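EvdO1 (Micromonospora carbonacea, PDB 4XBZ) probably catalyses an oxidative cyclization in orthosomycin biosynthesis, as a metal-dependent oxygenase of the phytanoyl-CoA dioxygenase family. Local coordinates at residues 128-139 with 302-312. Numbering follows the deposited sequence.
Sequences LRIMEQLVGPNL and EPFDYQPAESL
The Phe304 ring carries Leu128 CB on one face, 3.7 Å from the ring centroid in a CH-pi contact, and the backbone N of Tyr306 over the opposite face, while Arg129 CG meets the ring edge near its plane. This joins helix 125-134 and the turn leading to strand 139-147 of the double-stranded beta-helix fold to an extended loop that follows helix 275-293. Phe304 extends its CG opposite the backbone N (chi1 -179°), which carries the ring onto Leu128 of helix 125-134, and Ile289 of helix 275-293 also touches it; Leu139 CD2 approaches obliquely, 4.0 Å from Phe304 CZ. The Tyr306 ring has Pro308 CD over its centre on one face and the carbonyl carbon of Asn138 at its edge. Its hydroxyl gives a weak hydrogen bond to Leu139 O (2.8 Å from OH) and also pairs with Gln282. The Arg129 side chain bends at chi3 (-86°), and its guanidinium grips Glu302 O end-on: NH1 and NH2, at 3.0 and 2.9 Å, both share this one carbonyl oxygen, which lies in the guanidinium plane. A leucine in place of Arg129 would probably leave Glu302 O without both donors and the backbone around it freer to shift. A water links Arg129 NH1 to Asp305 N. Two more waters donate to Glu132 OE2: one also donates to Asp305 O, the other to Pro137 O while accepting from Gln307 N, so the carboxylate reaches the loop through solvent. Gly136, with positive phi, is the first residue past the helix to leave helical backbone angles and opens a type I turn to Leu139; within it, Asn138 ND2 is held by Glu265 and lies 3.6 Å from Leu312 CD1, while OD1 accepts from Ala309 N at 2.8 Å, with an N-H...O angle of 155°.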
loop_
_atom_site.group_PDB
_atom_site.type_symbol
_atom_site.label_atom_id
_atom_site.label_comp_id
_atom_site.label_asym_id
_atom_site.label_seq_id
_atom_site.Cartn_x
_atom_site.Cartn_y
_atom_site.Cartn_z
ATOM N N LEU A 128 1.534 -11.804 7.762
ATOM C CA LEU A 128 0.728 -11.728 6.538
ATOM C C LEU A 128 -0.387 -10.654 6.568
ATOM O O LEU A 128 -0.675 -10.030 5.547
ATOM C CB LEU A 128 0.119 -13.090 6.247
ATOM C CG LEU A 128 1.127 -14.198 5.971
ATOM C CD1 LEU A 128 0.405 -15.537 5.903
ATOM C CD2 LEU A 128 1.872 -13.922 4.667
ATOM N N ARG A 129 -0.989 -10.420 7.732
ATOM C CA ARG A 129 -1.992 -9.364 7.831
ATOM C C ARG A 129 -1.360 -7.985 7.693
ATOM O O ARG A 129 -2.006 -7.058 7.182
ATOM C CB ARG A 129 -2.785 -9.459 9.142
ATOM C CG ARG A 129 -3.927 -10.468 9.045
ATOM C CD ARG A 129 -5.014 -10.246 10.094
ATOM N NE ARG A 129 -4.721 -10.898 11.367
ATOM C CZ ARG A 129 -4.813 -12.210 11.579
ATOM N NH1 ARG A 129 -5.173 -13.031 10.595
ATOM N NH2 ARG A 129 -4.533 -12.708 12.779
ATOM N N ILE A 130 -0.114 -7.846 8.148
ATOM C CA ILE A 130 0.616 -6.602 7.946
ATOM C C ILE A 130 0.944 -6.434 6.472
ATOM O O ILE A 130 0.688 -5.370 5.895
ATOM C CB ILE A 130 1.925 -6.540 8.741
ATOM C CG1 ILE A 130 1.646 -6.442 10.241
ATOM C CG2 ILE A 130 2.761 -5.356 8.263
ATOM C CD1 ILE A 130 2.874 -6.735 11.094
ATOM N N MET A 131 1.523 -7.483 5.879
ATOM C CA MET A 131 1.828 -7.506 4.451
ATOM C C MET A 131 0.607 -7.197 3.602
ATOM O O MET A 131 0.692 -6.440 2.638
ATOM C CB MET A 131 2.415 -8.864 4.033
ATOM C CG MET A 131 3.882 -9.074 4.444
ATOM S SD MET A 131 5.016 -7.836 3.752
ATOM C CE MET A 131 5.052 -6.638 5.073
ATOM N N GLU A 132 -0.530 -7.771 3.965
ATOM C CA GLU A 132 -1.749 -7.508 3.218
ATOM C C GLU A 132 -2.144 -6.039 3.250
ATOM O O GLU A 132 -2.655 -5.535 2.260
ATOM C CB GLU A 132 -2.916 -8.343 3.732
ATOM C CG GLU A 132 -3.963 -8.538 2.654
ATOM C CD GLU A 132 -5.380 -8.445 3.166
ATOM O OE1 GLU A 132 -5.587 -7.788 4.215
ATOM O OE2 GLU A 132 -6.280 -9.039 2.516
ATOM N N GLN A 133 -1.920 -5.356 4.372
ATOM C CA GLN A 133 -2.213 -3.927 4.443
ATOM C C GLN A 133 -1.203 -3.126 3.620
ATOM O O GLN A 133 -1.545 -2.089 3.046
ATOM C CB GLN A 133 -2.230 -3.423 5.896
ATOM C CG GLN A 133 -3.559 -3.635 6.606
ATOM C CD GLN A 133 -4.761 -3.064 5.824
ATOM O OE1 GLN A 133 -4.932 -1.838 5.716
ATOM N NE2 GLN A 133 -5.611 -3.954 5.302
ATOM N N LEU A 134 0.030 -3.617 3.544
ATOM C CA LEU A 134 1.096 -2.853 2.908
ATOM C C LEU A 134 1.255 -3.183 1.433
ATOM O O LEU A 134 1.352 -2.298 0.597
ATOM C CB LEU A 134 2.416 -3.079 3.645
ATOM C CG LEU A 134 2.446 -2.610 5.107
ATOM C CD1 LEU A 134 3.834 -2.806 5.713
ATOM C CD2 LEU A 134 2.025 -1.161 5.213
ATOM N N VAL A 135 1.285 -4.467 1.117
ATOM C CA VAL A 135 1.480 -4.911 -0.247
ATOM C C VAL A 135 0.130 -5.009 -0.952
ATOM O O VAL A 135 0.044 -4.870 -2.169
ATOM C CB VAL A 135 2.247 -6.295 -0.280
ATOM C CG1 VAL A 135 2.306 -6.877 -1.672
ATOM C CG2 VAL A 135 3.670 -6.143 0.276
ATOM N N GLY A 136 -0.933 -5.220 -0.184
ATOM C CA GLY A 136 -2.244 -5.434 -0.771
ATOM C C GLY A 136 -2.744 -6.875 -0.685
ATOM O O GLY A 136 -1.989 -7.795 -0.333
ATOM N N PRO A 137 -4.035 -7.072 -1.005
ATOM C CA PRO A 137 -4.762 -8.346 -0.930
ATOM C C PRO A 137 -4.264 -9.410 -1.925
ATOM O O PRO A 137 -4.553 -10.584 -1.717
ATOM C CB PRO A 137 -6.205 -7.933 -1.246
ATOM C CG PRO A 137 -6.053 -6.708 -2.122
ATOM C CD PRO A 137 -4.895 -5.980 -1.498
ATOM N N ASN A 138 -3.529 -9.021 -2.962
ATOM C CA ASN A 138 -3.019 -10.007 -3.927
ATOM C C ASN A 138 -1.548 -10.321 -3.708
ATOM O O ASN A 138 -0.840 -10.696 -4.651
ATOM C CB ASN A 138 -3.197 -9.525 -5.375
ATOM C CG ASN A 138 -4.586 -8.970 -5.648
ATOM O OD1 ASN A 138 -5.590 -9.552 -5.247
ATOM N ND2 ASN A 138 -4.642 -7.833 -6.336
ATOM N N LEU A 139 -1.083 -10.140 -2.476
ATOM C CA LEU A 139 0.314 -10.401 -2.148
ATOM C C LEU A 139 0.724 -11.840 -2.491
ATOM O O LEU A 139 -0.032 -12.791 -2.296
ATOM C CB LEU A 139 0.580 -10.136 -0.664
ATOM C CG LEU A 139 0.049 -11.170 0.323
ATOM C CD1 LEU A 139 1.220 -11.827 1.082
ATOM C CD2 LEU A 139 -0.919 -10.522 1.283
ATOM N N GLU A 302 -5.643 -16.811 15.061
ATOM C CA GLU A 302 -6.581 -16.524 13.984
ATOM C C GLU A 302 -5.828 -16.487 12.647
ATOM O O GLU A 302 -5.203 -15.483 12.301
ATOM C CB GLU A 302 -7.308 -15.201 14.238
ATOM C CG GLU A 302 -8.421 -14.906 13.246
ATOM C CD GLU A 302 -9.279 -16.128 12.943
ATOM O OE1 GLU A 302 -9.972 -16.621 13.865
ATOM O OE2 GLU A 302 -9.259 -16.591 11.781
ATOM N N PRO A 303 -5.893 -17.589 11.891
ATOM C CA PRO A 303 -5.076 -17.800 10.687
ATOM C C PRO A 303 -5.393 -16.830 9.559
ATOM O O PRO A 303 -6.564 -16.465 9.356
ATOM C CB PRO A 303 -5.421 -19.235 10.274
ATOM C CG PRO A 303 -6.768 -19.488 10.851
ATOM C CD PRO A 303 -6.856 -18.681 12.113
ATOM N N PHE A 304 -4.355 -16.420 8.833
ATOM C CA PHE A 304 -4.526 -15.483 7.725
ATOM C C PHE A 304 -5.490 -16.005 6.649
ATOM O O PHE A 304 -5.372 -17.142 6.172
ATOM C CB PHE A 304 -3.174 -15.140 7.092
ATOM C CG PHE A 304 -3.269 -14.150 5.956
ATOM C CD1 PHE A 304 -3.759 -12.867 6.171
ATOM C CD2 PHE A 304 -2.863 -14.498 4.679
ATOM C CE1 PHE A 304 -3.851 -11.958 5.137
ATOM C CE2 PHE A 304 -2.950 -13.586 3.642
ATOM C CZ PHE A 304 -3.440 -12.319 3.871
ATOM N N ASP A 305 -6.439 -15.147 6.284
ATOM C CA ASP A 305 -7.440 -15.427 5.259
ATOM C C ASP A 305 -7.013 -14.805 3.928
ATOM O O ASP A 305 -7.278 -13.622 3.677
ATOM C CB ASP A 305 -8.814 -14.881 5.698
ATOM C CG ASP A 305 -9.953 -15.293 4.758
ATOM O OD1 ASP A 305 -9.831 -16.320 4.056
ATOM O OD2 ASP A 305 -10.986 -14.590 4.725
ATOM N N TYR A 306 -6.357 -15.598 3.081
ATOM C CA TYR A 306 -5.808 -15.102 1.810
ATOM C C TYR A 306 -6.885 -15.000 0.712
ATOM O O TYR A 306 -7.388 -16.006 0.221
ATOM C CB TYR A 306 -4.661 -16.000 1.352
ATOM C CG TYR A 306 -3.946 -15.546 0.095
ATOM C CD1 TYR A 306 -3.485 -14.237 -0.060
ATOM C CD2 TYR A 306 -3.704 -16.442 -0.931
ATOM C CE1 TYR A 306 -2.810 -13.844 -1.235
ATOM C CE2 TYR A 306 -3.042 -16.074 -2.086
ATOM C CZ TYR A 306 -2.592 -14.790 -2.249
ATOM O OH TYR A 306 -1.929 -14.482 -3.431
ATOM N N GLN A 307 -7.217 -13.777 0.322
ATOM C CA GLN A 307 -8.345 -13.534 -0.582
ATOM C C GLN A 307 -8.009 -12.504 -1.657
ATOM O O GLN A 307 -8.392 -11.352 -1.558
ATOM C CB GLN A 307 -9.580 -13.059 0.207
ATOM C CG GLN A 307 -10.152 -14.091 1.194
ATOM C CD GLN A 307 -10.716 -15.336 0.504
ATOM O OE1 GLN A 307 -11.086 -15.297 -0.675
ATOM N NE2 GLN A 307 -10.768 -16.449 1.235
ATOM N N PRO A 308 -7.267 -12.911 -2.686
ATOM C CA PRO A 308 -6.981 -11.929 -3.732
ATOM C C PRO A 308 -8.158 -11.752 -4.677
ATOM O O PRO A 308 -9.102 -12.523 -4.587
ATOM C CB PRO A 308 -5.780 -12.535 -4.457
ATOM C CG PRO A 308 -5.839 -13.961 -4.162
ATOM C CD PRO A 308 -6.451 -14.121 -2.818
ATOM N N ALA A 309 -8.109 -10.753 -5.550
ATOM C CA ALA A 309 -9.135 -10.602 -6.582
ATOM C C ALA A 309 -9.254 -11.891 -7.397
ATOM O O ALA A 309 -8.249 -12.569 -7.611
ATOM C CB ALA A 309 -8.817 -9.437 -7.484
ATOM N N GLU A 310 -10.472 -12.220 -7.844
ATOM C CA GLU A 310 -10.742 -13.513 -8.479
ATOM C C GLU A 310 -9.909 -13.740 -9.730
ATOM O O GLU A 310 -9.347 -14.813 -9.894
ATOM C CB GLU A 310 -12.227 -13.670 -8.829
ATOM C CG GLU A 310 -13.193 -13.625 -7.640
ATOM C CD GLU A 310 -13.027 -14.796 -6.673
ATOM O OE1 GLU A 310 -12.411 -15.809 -7.067
ATOM O OE2 GLU A 310 -13.515 -14.702 -5.519
ATOM N N SER A 311 -9.795 -12.739 -10.597
ATOM C CA SER A 311 -9.009 -12.897 -11.827
ATOM C C SER A 311 -7.499 -13.095 -11.573
ATOM O O SER A 311 -6.693 -13.116 -12.511
ATOM C CB SER A 311 -9.193 -11.686 -12.732
ATOM O OG SER A 311 -8.571 -10.552 -12.138
ATOM N N LEU A 312 -7.122 -13.203 -10.304
ATOM C CA LEU A 312 -5.729 -13.406 -9.929
ATOM C C LEU A 312 -5.552 -14.600 -8.987
ATOM O O LEU A 312 -4.477 -14.794 -8.424
ATOM C CB LEU A 312 -5.178 -12.147 -9.275
ATOM C CG LEU A 312 -4.983 -10.936 -10.180
ATOM C CD1 LEU A 312 -5.050 -9.680 -9.347
ATOM C CD2 LEU A 312 -3.655 -11.031 -10.880
HETATM O O HOH W 1 -6.886 -12.618 8.045
HETATM O O HOH W 2 -5.806 -11.378 0.875
HETATM O O HOH W 3 -8.078 -11.053 3.876
#